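Local coordinates for diol-dehydratase (Roseburia inulinivorans, PDB 5I2A), which probably catalyses the B12-independent dehydration of 1,2-propanediol by glycyl-radical chemistry, at residues Val421-Thr426 with Pro677-Lys682; Lys446-His451 with Asn683-Met688; Leu506-Asp511 with Gly687-Gly692. All coordinates share one frame; numbering follows the deposited sequence.

Contact 1 of 3, residues Val421-Thr426 with Pro677-Lys682; sequences VHRGAT and PLETFK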
loop_
_atom_site.group_PDB
_atom_site.type_symbol
_atom_site.label_atom_id
_atom_site.label_comp_id
_atom_site.label_asym_id
_atom_site.label_seq_id
_atom_site.Cartn_x
_atom_site.Cartn_y
_atom_site.Cartn_z
ATOM N N VAL A 421 25.310 -19.763 3.035
ATOM C CA VAL A 421 26.176 -18.755 3.616
ATOM C C VAL A 421 26.532 -17.720 2.565
ATOM O O VAL A 421 26.488 -16.527 2.824
ATOM C CB VAL A 421 27.452 -19.389 4.215
ATOM C CG1 VAL A 421 28.507 -18.315 4.488
ATOM C CG2 VAL A 421 27.101 -20.170 5.496
ATOM N N HIS A 422 26.823 -18.180 1.355
ATOM C CA HIS A 422 27.160 -17.268 0.272
ATOM C C HIS A 422 26.014 -16.295 -0.042
ATOM O O HIS A 422 26.261 -15.148 -0.402
ATOM C CB HIS A 422 27.551 -18.053 -0.986
ATOM C CG HIS A 422 27.910 -17.189 -2.159
ATOM N ND1 HIS A 422 28.926 -16.257 -2.120
ATOM C CD2 HIS A 422 27.397 -17.128 -3.412
ATOM C CE1 HIS A 422 29.020 -15.659 -3.294
ATOM N NE2 HIS A 422 28.103 -16.171 -4.098
ATOM N N ARG A 423 24.770 -16.754 0.092
ATOM C CA ARG A 423 23.607 -15.900 -0.151
ATOM C C ARG A 423 23.219 -15.101 1.088
ATOM O O ARG A 423 22.240 -14.375 1.060
ATOM C CB ARG A 423 22.389 -16.721 -0.624
ATOM C CG ARG A 423 22.612 -17.515 -1.923
ATOM C CD ARG A 423 23.334 -16.693 -2.985
ATOM N NE ARG A 423 23.294 -17.295 -4.323
ATOM C CZ ARG A 423 23.902 -16.766 -5.384
ATOM N NH1 ARG A 423 24.616 -15.651 -5.253
ATOM N NH2 ARG A 423 23.794 -17.340 -6.576
ATOM N N GLY A 424 23.963 -15.258 2.181
ATOM C CA GLY A 424 23.842 -14.340 3.298
ATOM C C GLY A 424 23.538 -14.909 4.669
ATOM O O GLY A 424 23.511 -14.165 5.645
ATOM N N ALA A 425 23.289 -16.212 4.758
ATOM C CA ALA A 425 23.048 -16.839 6.062
ATOM C C ALA A 425 24.327 -16.887 6.902
ATOM O O ALA A 425 25.415 -16.934 6.346
ATOM C CB ALA A 425 22.505 -18.245 5.886
ATOM N N THR A 426 24.193 -16.905 8.227
ATOM C CA THR A 426 25.328 -17.274 9.070
ATOM C C THR A 426 25.561 -18.781 8.976
ATOM O O THR A 426 24.673 -19.545 8.588
ATOM C CB THR A 426 25.134 -16.904 10.569
ATOM O OG1 THR A 426 24.140 -17.747 11.147
ATOM C CG2 THR A 426 24.724 -15.433 10.749
ATOM N N PRO A 677 22.799 -14.443 -14.668
ATOM C CA PRO A 677 21.992 -13.220 -14.683
ATOM C C PRO A 677 21.006 -13.155 -13.515
ATOM O O PRO A 677 20.827 -12.090 -12.918
ATOM C CB PRO A 677 21.250 -13.305 -16.021
ATOM C CG PRO A 677 22.143 -14.121 -16.887
ATOM C CD PRO A 677 22.715 -15.166 -15.953
ATOM N N LEU A 678 20.398 -14.285 -13.173
ATOM C CA LEU A 678 19.355 -14.261 -12.155
ATOM C C LEU A 678 19.846 -13.729 -10.807
ATOM O O LEU A 678 19.116 -12.988 -10.155
ATOM C CB LEU A 678 18.743 -15.647 -11.975
ATOM C CG LEU A 678 17.516 -15.839 -12.869
ATOM C CD1 LEU A 678 17.142 -17.302 -12.874
ATOM C CD2 LEU A 678 16.329 -14.961 -12.411
ATOM N N GLU A 679 21.071 -14.077 -10.401
ATOM C CA GLU A 679 21.553 -13.671 -9.071
ATOM C C GLU A 679 21.773 -12.156 -8.955
ATOM O O GLU A 679 22.049 -11.669 -7.874
ATOM C CB GLU A 679 22.846 -14.403 -8.694
ATOM C CG GLU A 679 24.066 -13.992 -9.530
ATOM C CD GLU A 679 25.372 -14.675 -9.094
ATOM O OE1 GLU A 679 26.406 -14.416 -9.736
ATOM O OE2 GLU A 679 25.373 -15.457 -8.121
ATOM N N THR A 680 21.623 -11.419 -10.055
ATOM C CA THR A 680 21.792 -9.968 -10.022
ATOM C C THR A 680 20.471 -9.212 -9.827
ATOM O O THR A 680 20.492 -8.026 -9.575
ATOM C CB THR A 680 22.457 -9.428 -11.325
ATOM O OG1 THR A 680 21.519 -9.487 -12.404
ATOM C CG2 THR A 680 23.712 -10.243 -11.703
ATOM N N PHE A 681 19.327 -9.879 -9.969
ATOM C CA PHE A 681 18.037 -9.175 -9.880
ATOM C C PHE A 681 17.493 -9.142 -8.458
ATOM O O PHE A 681 17.818 -10.006 -7.651
ATOM C CB PHE A 681 16.998 -9.820 -10.823
ATOM C CG PHE A 681 17.302 -9.592 -12.274
ATOM C CD1 PHE A 681 16.965 -8.391 -12.884
ATOM C CD2 PHE A 681 17.960 -10.553 -13.016
ATOM C CE1 PHE A 681 17.270 -8.165 -14.212
ATOM C CE2 PHE A 681 18.259 -10.339 -14.347
ATOM C CZ PHE A 681 17.921 -9.145 -14.947
ATOM N N LYS A 682 16.658 -8.147 -8.165
ATOM C CA LYS A 682 16.129 -7.948 -6.823
ATOM C C LYS A 682 14.614 -7.961 -6.826
ATOM O O LYS A 682 13.990 -7.726 -7.853
ATOM C CB LYS A 682 16.632 -6.630 -6.234
ATOM C CG LYS A 682 18.141 -6.500 -6.237
ATOM C CD LYS A 682 18.570 -5.123 -5.767
ATOM C CE LYS A 682 20.074 -4.928 -5.917
ATOM N NZ LYS A 682 20.507 -3.570 -5.470
HETATM O O HOH W 1 27.552 -16.453 -6.980
#

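Contact 2 of 3, residues Lys446-His451 with Asn683-Met688; sequences KTDGWH and NPRGGM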
loop_
_atom_site.group_PDB
_atom_site.type_symbol
_atom_site.label_atom_id
_atom_site.label_comp_id
_atom_site.label_asym_id
_atom_site.label_seq_id
_atom_site.Cartn_x
_atom_site.Cartn_y
_atom_site.Cartn_z
ATOM N N LYS A 446 12.974 -17.947 9.289
ATOM C CA LYS A 446 13.593 -16.641 9.064
ATOM C C LYS A 446 13.489 -16.154 7.618
ATOM O O LYS A 446 14.070 -15.126 7.260
ATOM C CB LYS A 446 15.086 -16.685 9.452
ATOM C CG LYS A 446 15.355 -16.978 10.932
ATOM C CD LYS A 446 16.842 -16.873 11.275
ATOM C CE LYS A 446 17.060 -17.078 12.765
ATOM N NZ LYS A 446 18.483 -16.881 13.146
ATOM N N THR A 447 12.767 -16.896 6.789
ATOM C CA THR A 447 12.862 -16.710 5.348
ATOM C C THR A 447 11.503 -16.573 4.659
ATOM O O THR A 447 10.536 -17.268 5.000
ATOM C CB THR A 447 13.652 -17.888 4.708
ATOM O OG1 THR A 447 14.951 -17.982 5.318
ATOM C CG2 THR A 447 13.817 -17.711 3.186
ATOM N N ASP A 448 11.434 -15.650 3.705
ATOM C CA ASP A 448 10.365 -15.648 2.703
ATOM C C ASP A 448 11.045 -15.847 1.345
ATOM O O ASP A 448 11.578 -14.901 0.764
ATOM C CB ASP A 448 9.563 -14.351 2.725
ATOM C CG ASP A 448 8.257 -14.454 1.923
ATOM O OD1 ASP A 448 7.430 -15.338 2.216
ATOM O OD2 ASP A 448 8.049 -13.644 1.000
ATOM N N GLY A 449 11.043 -17.078 0.856
ATOM C CA GLY A 449 11.957 -17.458 -0.200
ATOM C C GLY A 449 11.387 -17.536 -1.598
ATOM O O GLY A 449 12.151 -17.578 -2.559
ATOM N N TRP A 450 10.058 -17.546 -1.707
ATOM C CA TRP A 450 9.395 -17.609 -3.020
ATOM C C TRP A 450 10.016 -18.731 -3.847
ATOM O O TRP A 450 10.374 -18.543 -5.007
ATOM C CB TRP A 450 9.493 -16.247 -3.740
ATOM C CG TRP A 450 8.308 -15.347 -3.443
ATOM C CD1 TRP A 450 7.812 -15.028 -2.214
ATOM C CD2 TRP A 450 7.480 -14.664 -4.397
ATOM N NE1 TRP A 450 6.731 -14.209 -2.339
ATOM C CE2 TRP A 450 6.499 -13.968 -3.668
ATOM C CE3 TRP A 450 7.478 -14.575 -5.793
ATOM C CZ2 TRP A 450 5.518 -13.184 -4.286
ATOM C CZ3 TRP A 450 6.497 -13.799 -6.414
ATOM C CH2 TRP A 450 5.525 -13.128 -5.661
ATOM N N HIS A 451 10.157 -19.903 -3.224
ATOM C CA HIS A 451 11.039 -20.932 -3.760
ATOM C C HIS A 451 10.549 -21.616 -5.045
ATOM O O HIS A 451 11.298 -22.369 -5.654
ATOM C CB HIS A 451 11.319 -21.987 -2.685
ATOM C CG HIS A 451 12.133 -21.467 -1.537
ATOM N ND1 HIS A 451 13.480 -21.228 -1.639
ATOM C CD2 HIS A 451 11.774 -21.114 -0.280
ATOM C CE1 HIS A 451 13.932 -20.776 -0.478
ATOM N NE2 HIS A 451 12.916 -20.704 0.362
ATOM N N ASN A 683 14.022 -8.225 -5.668
ATOM C CA ASN A 683 12.571 -8.292 -5.570
ATOM C C ASN A 683 12.069 -7.187 -4.649
ATOM O O ASN A 683 12.875 -6.555 -3.975
ATOM C CB ASN A 683 12.122 -9.693 -5.094
ATOM C CG ASN A 683 12.646 -10.061 -3.715
ATOM O OD1 ASN A 683 12.616 -9.258 -2.789
ATOM N ND2 ASN A 683 13.128 -11.308 -3.575
ATOM N N PRO A 684 10.743 -6.947 -4.625
ATOM C CA PRO A 684 10.213 -5.827 -3.833
ATOM C C PRO A 684 10.255 -6.049 -2.329
ATOM O O PRO A 684 9.940 -5.121 -1.586
ATOM C CB PRO A 684 8.751 -5.717 -4.310
ATOM C CG PRO A 684 8.744 -6.373 -5.637
ATOM C CD PRO A 684 9.703 -7.505 -5.507
ATOM N N ARG A 685 10.634 -7.249 -1.888
ATOM C CA ARG A 685 10.776 -7.517 -0.459
ATOM C C ARG A 685 12.206 -7.233 0.017
ATOM O O ARG A 685 12.553 -7.546 1.156
ATOM C CB ARG A 685 10.382 -8.976 -0.127
ATOM C CG ARG A 685 8.866 -9.210 0.045
ATOM C CD ARG A 685 8.476 -10.684 -0.114
ATOM N NE ARG A 685 8.746 -11.150 -1.468
ATOM C CZ ARG A 685 9.640 -12.073 -1.791
ATOM N NH1 ARG A 685 10.351 -12.681 -0.844
ATOM N NH2 ARG A 685 9.825 -12.384 -3.064
ATOM N N GLY A 686 13.033 -6.648 -0.846
ATOM C CA GLY A 686 14.397 -6.289 -0.461
ATOM C C GLY A 686 15.426 -7.410 -0.527
ATOM O O GLY A 686 16.501 -7.312 0.056
ATOM N N GLY A 687 15.100 -8.478 -1.250
ATOM C CA GLY A 687 16.013 -9.590 -1.414
ATOM C C GLY A 687 16.419 -9.839 -2.863
ATOM O O GLY A 687 16.101 -9.054 -3.757
ATOM N N MET A 688 17.133 -10.934 -3.079
ATOM C CA MET A 688 17.709 -11.255 -4.374
ATOM C C MET A 688 17.002 -12.440 -5.017
ATOM O O MET A 688 16.474 -13.323 -4.333
ATOM C CB MET A 688 19.199 -11.582 -4.244
ATOM C CG MET A 688 20.051 -10.492 -3.562
ATOM S SD MET A 688 20.039 -8.901 -4.441
ATOM C CE MET A 688 20.727 -9.365 -6.044
#

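Contact 3 of 3, residues Leu506-Asp511 with Gly687-Gly692; sequences LMVNAD and GMYQAG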
loop_
_atom_site.group_PDB
_atom_site.type_symbol
_atom_site.label_atom_id
_atom_site.label_comp_id
_atom_site.label_asym_id
_atom_site.label_seq_id
_atom_site.Cartn_x
_atom_site.Cartn_y
_atom_site.Cartn_z
ATOM N N LEU A 506 12.156 -10.308 -18.260
ATOM C CA LEU A 506 10.697 -10.278 -18.303
ATOM C C LEU A 506 10.065 -11.183 -17.234
ATOM O O LEU A 506 9.014 -10.859 -16.678
ATOM C CB LEU A 506 10.204 -10.681 -19.695
ATOM C CG LEU A 506 10.595 -9.712 -20.816
ATOM C CD1 LEU A 506 9.984 -10.129 -22.143
ATOM C CD2 LEU A 506 10.163 -8.294 -20.449
ATOM N N MET A 507 10.690 -12.328 -16.971
ATOM C CA MET A 507 10.223 -13.218 -15.922
ATOM C C MET A 507 10.342 -12.517 -14.563
ATOM O O MET A 507 9.457 -12.630 -13.730
ATOM C CB MET A 507 11.012 -14.533 -15.911
ATOM C CG MET A 507 10.573 -15.495 -14.809
ATOM S SD MET A 507 11.403 -17.083 -14.852
ATOM C CE MET A 507 13.135 -16.668 -14.705
ATOM N N VAL A 508 11.435 -11.782 -14.369
ATOM C CA VAL A 508 11.631 -10.998 -13.148
ATOM C C VAL A 508 10.496 -9.959 -13.038
ATOM O O VAL A 508 9.905 -9.779 -11.978
ATOM C CB VAL A 508 13.025 -10.320 -13.118
ATOM C CG1 VAL A 508 13.156 -9.349 -11.926
ATOM C CG2 VAL A 508 14.152 -11.379 -13.082
ATOM N N ASN A 509 10.158 -9.328 -14.152
ATOM C CA ASN A 509 9.036 -8.390 -14.164
ATOM C C ASN A 509 7.725 -9.059 -13.717
ATOM O O ASN A 509 6.999 -8.513 -12.895
ATOM C CB ASN A 509 8.872 -7.769 -15.563
ATOM C CG ASN A 509 7.769 -6.717 -15.617
ATOM O OD1 ASN A 509 6.648 -7.017 -16.002
ATOM N ND2 ASN A 509 8.093 -5.479 -15.233
ATOM N N ALA A 510 7.454 -10.259 -14.224
ATOM C CA ALA A 510 6.215 -10.969 -13.895
ATOM C C ALA A 510 6.144 -11.322 -12.397
ATOM O O ALA A 510 5.137 -11.073 -11.734
ATOM C CB ALA A 510 6.079 -12.234 -14.754
ATOM N N ASP A 511 7.215 -11.895 -11.870
ATOM C CA ASP A 511 7.233 -12.275 -10.461
ATOM C C ASP A 511 7.169 -11.050 -9.545
ATOM O O ASP A 511 6.458 -11.062 -8.548
ATOM C CB ASP A 511 8.481 -13.107 -10.137
ATOM C CG ASP A 511 8.307 -14.565 -10.471
ATOM O OD1 ASP A 511 7.169 -15.079 -10.348
ATOM O OD2 ASP A 511 9.306 -15.200 -10.838
ATOM N N GLY A 687 15.100 -8.478 -1.250
ATOM C CA GLY A 687 16.013 -9.590 -1.414
ATOM C C GLY A 687 16.419 -9.839 -2.863
ATOM O O GLY A 687 16.101 -9.054 -3.757
ATOM N N MET A 688 17.133 -10.934 -3.079
ATOM C CA MET A 688 17.709 -11.255 -4.374
ATOM C C MET A 688 17.002 -12.440 -5.017
ATOM O O MET A 688 16.474 -13.323 -4.333
ATOM C CB MET A 688 19.199 -11.582 -4.244
ATOM C CG MET A 688 20.051 -10.492 -3.562
ATOM S SD MET A 688 20.039 -8.901 -4.441
ATOM C CE MET A 688 20.727 -9.365 -6.044
ATOM N N TYR A 689 17.029 -12.465 -6.335
ATOM C CA TYR A 689 16.692 -13.662 -7.069
ATOM C C TYR A 689 17.816 -14.694 -6.927
ATOM O O TYR A 689 18.982 -14.345 -6.736
ATOM C CB TYR A 689 16.454 -13.332 -8.541
ATOM C CG TYR A 689 15.067 -12.815 -8.815
ATOM C CD1 TYR A 689 14.658 -11.562 -8.354
ATOM C CD2 TYR A 689 14.162 -13.581 -9.527
ATOM C CE1 TYR A 689 13.372 -11.102 -8.590
ATOM C CE2 TYR A 689 12.891 -13.122 -9.786
ATOM C CZ TYR A 689 12.491 -11.897 -9.308
ATOM O OH TYR A 689 11.212 -11.466 -9.567
ATOM N N GLN A 690 17.446 -15.961 -7.011
ATOM C CA GLN A 690 18.405 -17.049 -7.092
ATOM C C GLN A 690 17.775 -18.169 -7.921
ATOM O O GLN A 690 16.651 -18.600 -7.642
ATOM C CB GLN A 690 18.816 -17.547 -5.698
ATOM C CG GLN A 690 17.700 -17.610 -4.670
ATOM C CD GLN A 690 18.119 -18.305 -3.369
ATOM O OE1 GLN A 690 19.309 -18.429 -3.067
ATOM N NE2 GLN A 690 17.136 -18.806 -2.624
ATOM N N ALA A 691 18.476 -18.603 -8.958
ATOM C CA ALA A 691 17.998 -19.680 -9.821
ATOM C C ALA A 691 17.825 -21.013 -9.095
ATOM O O ALA A 691 18.620 -21.369 -8.218
ATOM C CB ALA A 691 18.959 -19.874 -11.002
ATOM N N GLY A 692 16.779 -21.741 -9.466
ATOM C CA GLY A 692 16.709 -23.171 -9.225
ATOM C C GLY A 692 16.681 -23.905 -10.558
ATOM O O GLY A 692 16.435 -23.297 -11.607
#

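Contact 1 of 3, residues Val421-Thr426 with Pro677-Lys682
His422 and Arg423 both turn to the carboxylate of Glu679, the first through a water and the second directly. The water lies 2.9 Å from His422 NE2 and donates to Glu679 OE2 over 2.7 Å. Arg423 follows at the helix end; a bend at chi2 (-44°) brings its tip to the acid although its CB does not face it. Arg423 NH1 lies 3.0 Å and Arg423 NH2 2.9 Å from Glu679 OE2, an end-on grip by two nitrogens that closes a salt bridge on one oxygen, which lies in the guanidinium plane. The two flat groups stand at 82°, and both nitrogens come from the anti side of OE2. With the water, three donors converge on this oxygen. Ser750 and the carbonyl of Ile748 take other hydrogens of Arg423. Gly424, at positive phi, closes the helix with a Schellman motif, and Thr426 then N-caps the next helix. The contact thus ties the end of helix 413-422 to the type I beta turn Leu678-Phe681, which overlaps the last part of helix 661-678, near the surface. Arg423 also rests on Phe550 of strand 548-556, while Phe681 packs on helix 489-521 and on Gly196 of the second subunit.

Contact 2 of 3, residues Lys446-His451 with Asn683-Met688
Arg685 NH1 is met by two oxygens of one residue: Asp448 OD2 at 3.1 Å, a salt bridge, and the carbonyl oxygen Asp448 O at 3.0 Å, which lies at the guanidinium edge, near its plane. The Asp448 carboxylate stands 85° to that plane, and OD2 also comes within 3.2 Å of Arg685 CD, so it lies alongside the bend of the arginine chain. That bend, at chi3 (-64°), turns the guanidinium flat onto the indole of Trp450. The two planes differ by only 10°, and Arg685 CZ sits 3.7 Å from the centroid of the five-membered ring, over its face: a cation-pi stack. Arg685 NH2 lies above the CG-CD1 bond, 3.4 Å from Trp450 CG. This nitrogen is also held from elsewhere, by a salt bridge to Asp515 and a hydrogen bond to the carbonyl of Phe550, so stack and bonds together fix the rotation of the group. With two acids beside it, the buried guanidinium very likely keeps its positive charge. On its other face lies Asn683 OD1, which shapes the loop: it accepts from Arg685 N at 3.0 Å and from Gly687 N at 3.0 Å, the donors arriving from opposite faces of the amide. Thr551 holds the other end of this amide, at ND2, and the ring of Tyr159 meets Trp450 edge-to-face. Strands 447-448 and 688-689 both run parallel to strand 548-556. The loop before the latter combines an Asx turn with a type I beta turn over Asn683-Gly686, and in the sheet of this pyruvate formate-lyase-like domain Arg685 reaches across the middle strand 548-556 to Asp448 on strand 447-448 and to Trp450 just beyond it.

Contact 3 of 3, residues Leu506-Asp511 with Gly687-Gly692
Tyr689, on the short strand 688-689, sends its ring across to the helix carrying Val508 and Asp511. Backbone bonds from Met688 and Gln690, on either side of it in sequence, to Thr551 lay the segment parallel to strand 548-556. With CG of Tyr689 anti to the carbonyl carbon (chi1 -82°), the ring presents one face to Val508. Both methyls of the valine are used: CG2 stands over that face, 4.2 Å from the Tyr689 centroid and 18° off the ring normal, a CH-pi contact, while CG1 approaches the phenol end at 3.7 Å from Tyr689 CZ. Beyond the ring, Tyr689 OH is close to the helix backbone, 3.2 Å from Val508 O, but its hydrogen-bond partner is Asn512 OD1, one turn further on. Asp511 meets the ring at its edge with a methylene, CB lying 3.2 Å from Tyr689 OH, a close fit. The carboxylate does not serve the phenol; its buried OD2 has no partner in the model, which may favour the neutral acid. After the tyrosine the chain turns to other neighbours: Gln690 bonds to Ser750 through OE1, Ala691 packs on Tyr674 and Leu678 of helix 661-678, and Gly692 pairs with Pro553. Further round the helix, Asn509 ND2 bonds to the Phe195 carbonyl of the second subunit, so helix 489-521 lies between sheet and dimer partner. This is helix-on-sheet packing of an alpha/beta fold, with one aromatic side chain bridging the gap from strand to helix.

The second segments of all three contacts lie on one continuous run, Pro677-Gly692, which leaves helix 661-678, turns and enters strand 688-689. Contacts 2 and 3 share Gly687 and Met688, and their centres lie about 10 Å apart; the centre of contact 1 lies about 10 Å from that of contact 2 and about 12 Å from that of contact 3. The run folds back on itself: Phe681 O is 2.9 Å from Tyr689 N, a probable hydrogen bond joining contacts 1 and 3. Between contacts 2 and 3, Trp450 CZ3 touches Asp511 O at 3.5 Å. All three reach the second subunit. Gly817, the glycine predicted to carry the radical, lies in none of the segments.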